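Local coordinates for protein 5-ketofructose reductase (Gluconobacter sp., PDB 7COK) that probably reduces 5-ketofructose to fructose using a nicotinamide cofactor, as a member of a novel class in the shikimate dehydrogenase family, at residues 107-119 against 244-258. Sequence-based numbering, arbitrary orientation.
Sequences TDGKGFLASLKTV and TTLDGLGMLVNQGVI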
loop_
_atom_site.group_PDB
_atom_site.type_symbol
_atom_site.label_atom_id
_atom_site.label_comp_id
_atom_site.label_asym_id
_atom_site.label_seq_id
_atom_site.Cartn_x
_atom_site.Cartn_y
_atom_site.Cartn_z
ATOM N N THR A 107 -12.088 -10.409 -15.172
ATOM C CA THR A 107 -13.076 -9.365 -15.493
ATOM C C THR A 107 -12.772 -8.638 -16.802
ATOM O O THR A 107 -13.413 -7.632 -17.118
ATOM C CB THR A 107 -13.202 -8.335 -14.368
ATOM O OG1 THR A 107 -11.976 -7.605 -14.303
ATOM C CG2 THR A 107 -13.562 -9.017 -13.019
ATOM N N ASP A 108 -11.812 -9.153 -17.570
ATOM C CA ASP A 108 -11.396 -8.521 -18.828
ATOM C C ASP A 108 -12.482 -8.516 -19.901
ATOM O O ASP A 108 -12.419 -7.724 -20.844
ATOM C CB ASP A 108 -10.132 -9.175 -19.394
ATOM C CG ASP A 108 -8.877 -8.774 -18.645
ATOM O OD1 ASP A 108 -8.900 -7.756 -17.928
ATOM O OD2 ASP A 108 -7.845 -9.458 -18.794
ATOM N N GLY A 109 -13.475 -9.387 -19.762
ATOM C CA GLY A 109 -14.627 -9.346 -20.644
ATOM C C GLY A 109 -15.856 -8.782 -19.955
ATOM O O GLY A 109 -16.849 -8.512 -20.625
ATOM N N LYS A 110 -15.790 -8.596 -18.632
ATOM C CA LYS A 110 -16.978 -8.171 -17.862
ATOM C C LYS A 110 -17.255 -6.672 -17.972
ATOM O O LYS A 110 -18.417 -6.284 -17.865
ATOM C CB LYS A 110 -16.836 -8.553 -16.377
ATOM C CG LYS A 110 -16.880 -10.050 -16.111
ATOM C CD LYS A 110 -16.925 -10.376 -14.617
ATOM C CE LYS A 110 -16.799 -11.879 -14.323
ATOM N NZ LYS A 110 -17.849 -12.717 -14.967
ATOM N N GLY A 111 -16.215 -5.843 -18.161
ATOM C CA GLY A 111 -16.419 -4.402 -18.375
ATOM C C GLY A 111 -17.244 -4.200 -19.629
ATOM O O GLY A 111 -18.196 -3.435 -19.638
ATOM N N PHE A 112 -16.887 -4.916 -20.684
ATOM C CA PHE A 112 -17.626 -4.856 -21.937
ATOM C C PHE A 112 -19.070 -5.331 -21.748
ATOM O O PHE A 112 -20.000 -4.664 -22.217
ATOM C CB PHE A 112 -16.941 -5.694 -23.038
ATOM C CG PHE A 112 -17.874 -6.050 -24.149
ATOM C CD1 PHE A 112 -18.248 -5.081 -25.090
ATOM C CD2 PHE A 112 -18.485 -7.309 -24.194
ATOM C CE1 PHE A 112 -19.159 -5.385 -26.102
ATOM C CE2 PHE A 112 -19.410 -7.611 -25.178
ATOM C CZ PHE A 112 -19.755 -6.657 -26.126
ATOM N N LEU A 113 -19.253 -6.481 -21.102
ATOM C CA LEU A 113 -20.576 -7.011 -20.840
ATOM C C LEU A 113 -21.458 -6.043 -20.060
ATOM O O LEU A 113 -22.615 -5.849 -20.428
ATOM C CB LEU A 113 -20.496 -8.401 -20.214
ATOM C CG LEU A 113 -21.741 -9.261 -20.245
ATOM C CD1 LEU A 113 -22.030 -9.717 -21.678
ATOM C CD2 LEU A 113 -21.621 -10.477 -19.330
ATOM N N ALA A 114 -20.910 -5.387 -19.031
ATOM C CA ALA A 114 -21.676 -4.367 -18.306
ATOM C C ALA A 114 -22.045 -3.200 -19.217
ATOM O O ALA A 114 -23.185 -2.743 -19.207
ATOM C CB ALA A 114 -20.911 -3.876 -17.092
ATOM N N SER A 115 -21.106 -2.714 -20.027
ATOM C CA SER A 115 -21.441 -1.668 -21.003
ATOM C C SER A 115 -22.556 -2.120 -21.959
ATOM O O SER A 115 -23.508 -1.369 -22.219
ATOM C CB SER A 115 -20.208 -1.268 -21.802
ATOM O OG SER A 115 -19.270 -0.539 -20.987
ATOM N N LEU A 116 -22.435 -3.358 -22.461
ATOM C CA LEU A 116 -23.418 -3.932 -23.397
ATOM C C LEU A 116 -24.817 -3.932 -22.784
ATOM O O LEU A 116 -25.785 -3.505 -23.429
ATOM C CB LEU A 116 -23.024 -5.359 -23.820
ATOM C CG LEU A 116 -23.945 -5.943 -24.907
ATOM C CD1 LEU A 116 -23.849 -5.176 -26.219
ATOM C CD2 LEU A 116 -23.700 -7.432 -25.096
ATOM N N LYS A 117 -24.901 -4.380 -21.535
ATOM C CA LYS A 117 -26.171 -4.517 -20.830
ATOM C C LYS A 117 -26.926 -3.195 -20.644
ATOM O O LYS A 117 -28.153 -3.210 -20.450
ATOM C CB LYS A 117 -25.967 -5.253 -19.512
ATOM C CG LYS A 117 -25.805 -6.754 -19.732
ATOM C CD LYS A 117 -25.432 -7.517 -18.479
ATOM C CE LYS A 117 -25.554 -9.012 -18.689
ATOM N NZ LYS A 117 -25.392 -9.748 -17.404
ATOM N N THR A 118 -26.226 -2.062 -20.746
ATOM C CA THR A 118 -26.918 -0.754 -20.744
ATOM C C THR A 118 -27.751 -0.522 -22.000
ATOM O O THR A 118 -28.614 0.371 -22.014
ATOM C CB THR A 118 -25.976 0.465 -20.547
ATOM O OG1 THR A 118 -25.096 0.586 -21.659
ATOM C CG2 THR A 118 -25.160 0.348 -19.262
ATOM N N VAL A 119 -27.477 -1.267 -23.068
ATOM C CA VAL A 119 -28.197 -1.033 -24.333
ATOM C C VAL A 119 -29.045 -2.213 -24.806
ATOM O O VAL A 119 -30.068 -2.008 -25.461
ATOM C CB VAL A 119 -27.280 -0.486 -25.458
ATOM C CG1 VAL A 119 -26.698 0.870 -25.056
ATOM C CG2 VAL A 119 -26.166 -1.459 -25.817
ATOM N N THR A 244 -25.748 2.642 -32.297
ATOM C CA THR A 244 -25.489 2.783 -30.869
ATOM C C THR A 244 -24.063 2.309 -30.636
ATOM O O THR A 244 -23.704 1.216 -31.084
ATOM C CB THR A 244 -26.474 1.933 -30.057
ATOM O OG1 THR A 244 -27.791 2.453 -30.234
ATOM C CG2 THR A 244 -26.141 1.967 -28.558
ATOM N N THR A 245 -23.263 3.139 -29.967
ATOM C CA THR A 245 -21.839 2.829 -29.698
ATOM C C THR A 245 -21.478 2.717 -28.215
ATOM O O THR A 245 -22.060 3.388 -27.355
ATOM C CB THR A 245 -20.892 3.861 -30.333
ATOM O OG1 THR A 245 -21.162 5.164 -29.787
ATOM C CG2 THR A 245 -21.058 3.914 -31.869
ATOM N N LEU A 246 -20.487 1.867 -27.938
ATOM C CA LEU A 246 -19.958 1.686 -26.596
ATOM C C LEU A 246 -18.461 1.833 -26.580
ATOM O O LEU A 246 -17.747 1.087 -27.240
ATOM C CB LEU A 246 -20.361 0.315 -26.038
ATOM C CG LEU A 246 -21.874 0.071 -26.048
ATOM C CD1 LEU A 246 -22.192 -1.402 -25.882
ATOM C CD2 LEU A 246 -22.543 0.900 -24.977
ATOM N N ASP A 247 -17.975 2.766 -25.774
ATOM C CA ASP A 247 -16.558 3.079 -25.753
ATOM C C ASP A 247 -15.732 2.322 -24.701
ATOM O O ASP A 247 -16.252 1.825 -23.684
ATOM C CB ASP A 247 -16.373 4.592 -25.627
ATOM C CG ASP A 247 -16.640 5.081 -24.234
ATOM O OD1 ASP A 247 -15.707 5.021 -23.398
ATOM O OD2 ASP A 247 -17.768 5.536 -23.974
ATOM N N GLY A 248 -14.436 2.243 -24.966
ATOM C CA GLY A 248 -13.538 1.417 -24.167
ATOM C C GLY A 248 -13.199 2.009 -22.829
ATOM O O GLY A 248 -12.791 1.293 -21.921
ATOM N N LEU A 249 -13.349 3.328 -22.701
ATOM C CA LEU A 249 -13.088 3.998 -21.410
ATOM C C LEU A 249 -14.194 3.599 -20.438
ATOM O O LEU A 249 -13.900 3.197 -19.309
ATOM C CB LEU A 249 -12.947 5.515 -21.623
ATOM C CG LEU A 249 -12.532 6.424 -20.465
ATOM C CD1 LEU A 249 -12.006 7.735 -21.028
ATOM C CD2 LEU A 249 -13.676 6.726 -19.525
ATOM N N GLY A 250 -15.450 3.640 -20.891
ATOM C CA GLY A 250 -16.560 3.148 -20.077
ATOM C C GLY A 250 -16.347 1.702 -19.630
ATOM O O GLY A 250 -16.735 1.295 -18.533
ATOM N N MET A 251 -15.753 0.900 -20.507
ATOM C CA MET A 251 -15.533 -0.517 -20.188
ATOM C C MET A 251 -14.487 -0.681 -19.090
ATOM O O MET A 251 -14.651 -1.495 -18.169
ATOM C CB MET A 251 -15.105 -1.284 -21.436
ATOM C CG MET A 251 -16.135 -1.351 -22.527
ATOM S SD MET A 251 -15.476 -2.347 -23.879
ATOM C CE MET A 251 -16.455 -1.718 -25.246
ATOM N N LEU A 252 -13.410 0.093 -19.181
ATOM C CA LEU A 252 -12.415 0.126 -18.121
ATOM C C LEU A 252 -13.024 0.567 -16.789
ATOM O O LEU A 252 -12.747 -0.032 -15.750
ATOM C CB LEU A 252 -11.280 1.064 -18.513
ATOM C CG LEU A 252 -10.010 0.550 -19.168
ATOM C CD1 LEU A 252 -9.032 1.711 -19.192
ATOM C CD2 LEU A 252 -9.414 -0.648 -18.441
ATOM N N VAL A 253 -13.863 1.600 -16.818
ATOM C CA VAL A 253 -14.546 2.034 -15.610
ATOM C C VAL A 253 -15.386 0.902 -15.031
ATOM O O VAL A 253 -15.299 0.606 -13.832
ATOM C CB VAL A 253 -15.363 3.309 -15.879
ATOM C CG1 VAL A 253 -16.260 3.653 -14.693
ATOM C CG2 VAL A 253 -14.420 4.465 -16.168
ATOM N N ASN A 254 -16.160 0.246 -15.888
ATOM C CA ASN A 254 -16.977 -0.889 -15.437
ATOM C C ASN A 254 -16.168 -2.008 -14.824
ATOM O O ASN A 254 -16.604 -2.633 -13.864
ATOM C CB ASN A 254 -17.876 -1.421 -16.554
ATOM C CG ASN A 254 -19.032 -0.493 -16.852
ATOM O OD1 ASN A 254 -19.527 0.201 -15.950
ATOM N ND2 ASN A 254 -19.492 -0.480 -18.102
ATOM N N GLN A 255 -14.998 -2.271 -15.394
ATOM C CA GLN A 255 -14.121 -3.316 -14.882
ATOM C C GLN A 255 -13.643 -2.971 -13.464
ATOM O O GLN A 255 -13.602 -3.829 -12.572
ATOM C CB GLN A 255 -12.925 -3.441 -15.800
ATOM C CG GLN A 255 -12.011 -4.577 -15.437
ATOM C CD GLN A 255 -11.163 -5.024 -16.612
ATOM O OE1 GLN A 255 -10.587 -6.096 -16.555
ATOM N NE2 GLN A 255 -11.101 -4.211 -17.689
ATOM N N GLY A 256 -13.298 -1.707 -13.257
ATOM C CA GLY A 256 -12.921 -1.231 -11.912
ATOM C C GLY A 256 -14.066 -1.312 -10.934
ATOM O O GLY A 256 -13.858 -1.655 -9.763
ATOM N N VAL A 257 -15.266 -0.935 -11.388
ATOM C CA VAL A 257 -16.466 -1.035 -10.542
ATOM C C VAL A 257 -16.719 -2.486 -10.118
ATOM O O VAL A 257 -16.913 -2.768 -8.927
ATOM C CB VAL A 257 -17.712 -0.437 -11.217
ATOM C CG1 VAL A 257 -19.005 -0.759 -10.441
ATOM C CG2 VAL A 257 -17.555 1.066 -11.380
ATOM N N ILE A 258 -16.703 -3.401 -11.093
ATOM C CA ILE A 258 -16.895 -4.826 -10.808
ATOM C C ILE A 258 -15.851 -5.373 -9.836
ATOM O O ILE A 258 -16.217 -6.112 -8.918
ATOM C CB ILE A 258 -16.959 -5.638 -12.122
ATOM C CG1 ILE A 258 -18.240 -5.302 -12.902
ATOM C CG2 ILE A 258 -16.860 -7.151 -11.881
ATOM C CD1 ILE A 258 -18.109 -5.561 -14.392
HETATM O O HOH W 1 -12.047 -6.048 -12.233
HETATM O O HOH W 2 -18.656 1.609 -22.401
#
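Leu246 meets the C-terminal part of helix 110-117 with both methyls: CD1 lies 3.8 Å from Leu116 CA, and CD2 sits 3.7 Å from Ser115 O. Val119 CG2 comes tip to tip against Leu246 CD1 (4.0 Å). At the far end, Gln255 has CG anti to its backbone N (chi1 -175°) and an extended chain, which carries its amide to Thr107 and Asp108; the amide and the Asp108 carboxylate planes are 80° apart, and that carboxylate also forms a salt bridge with Lys72. A water joins Thr107 OG1 to Gln255 O. An alanine in place of Gln255 would probably open a gap beside Thr107 and deprive Asp108 of its amide neighbour. Ile258 pushes CD1 to 3.6 Å from Lys110 O. Midway, Gly111 permits close backbone approach, its CA 3.4 Å from Met251 O in a CA-H...O contact, consistent with helix axes only 7.4 Å apart, crossing at 110°. Met251 SD lies at the edge of the Phe112 ring, a Met-aromatic contact. In this Rossmann-type domain, Phe112 and Leu116 also pack on helix 134-145 and strand 221-224, whose backbone hydrogen-bonds to Leu246, so helix 110-117 lies between helix 134-145 and helix 248-264.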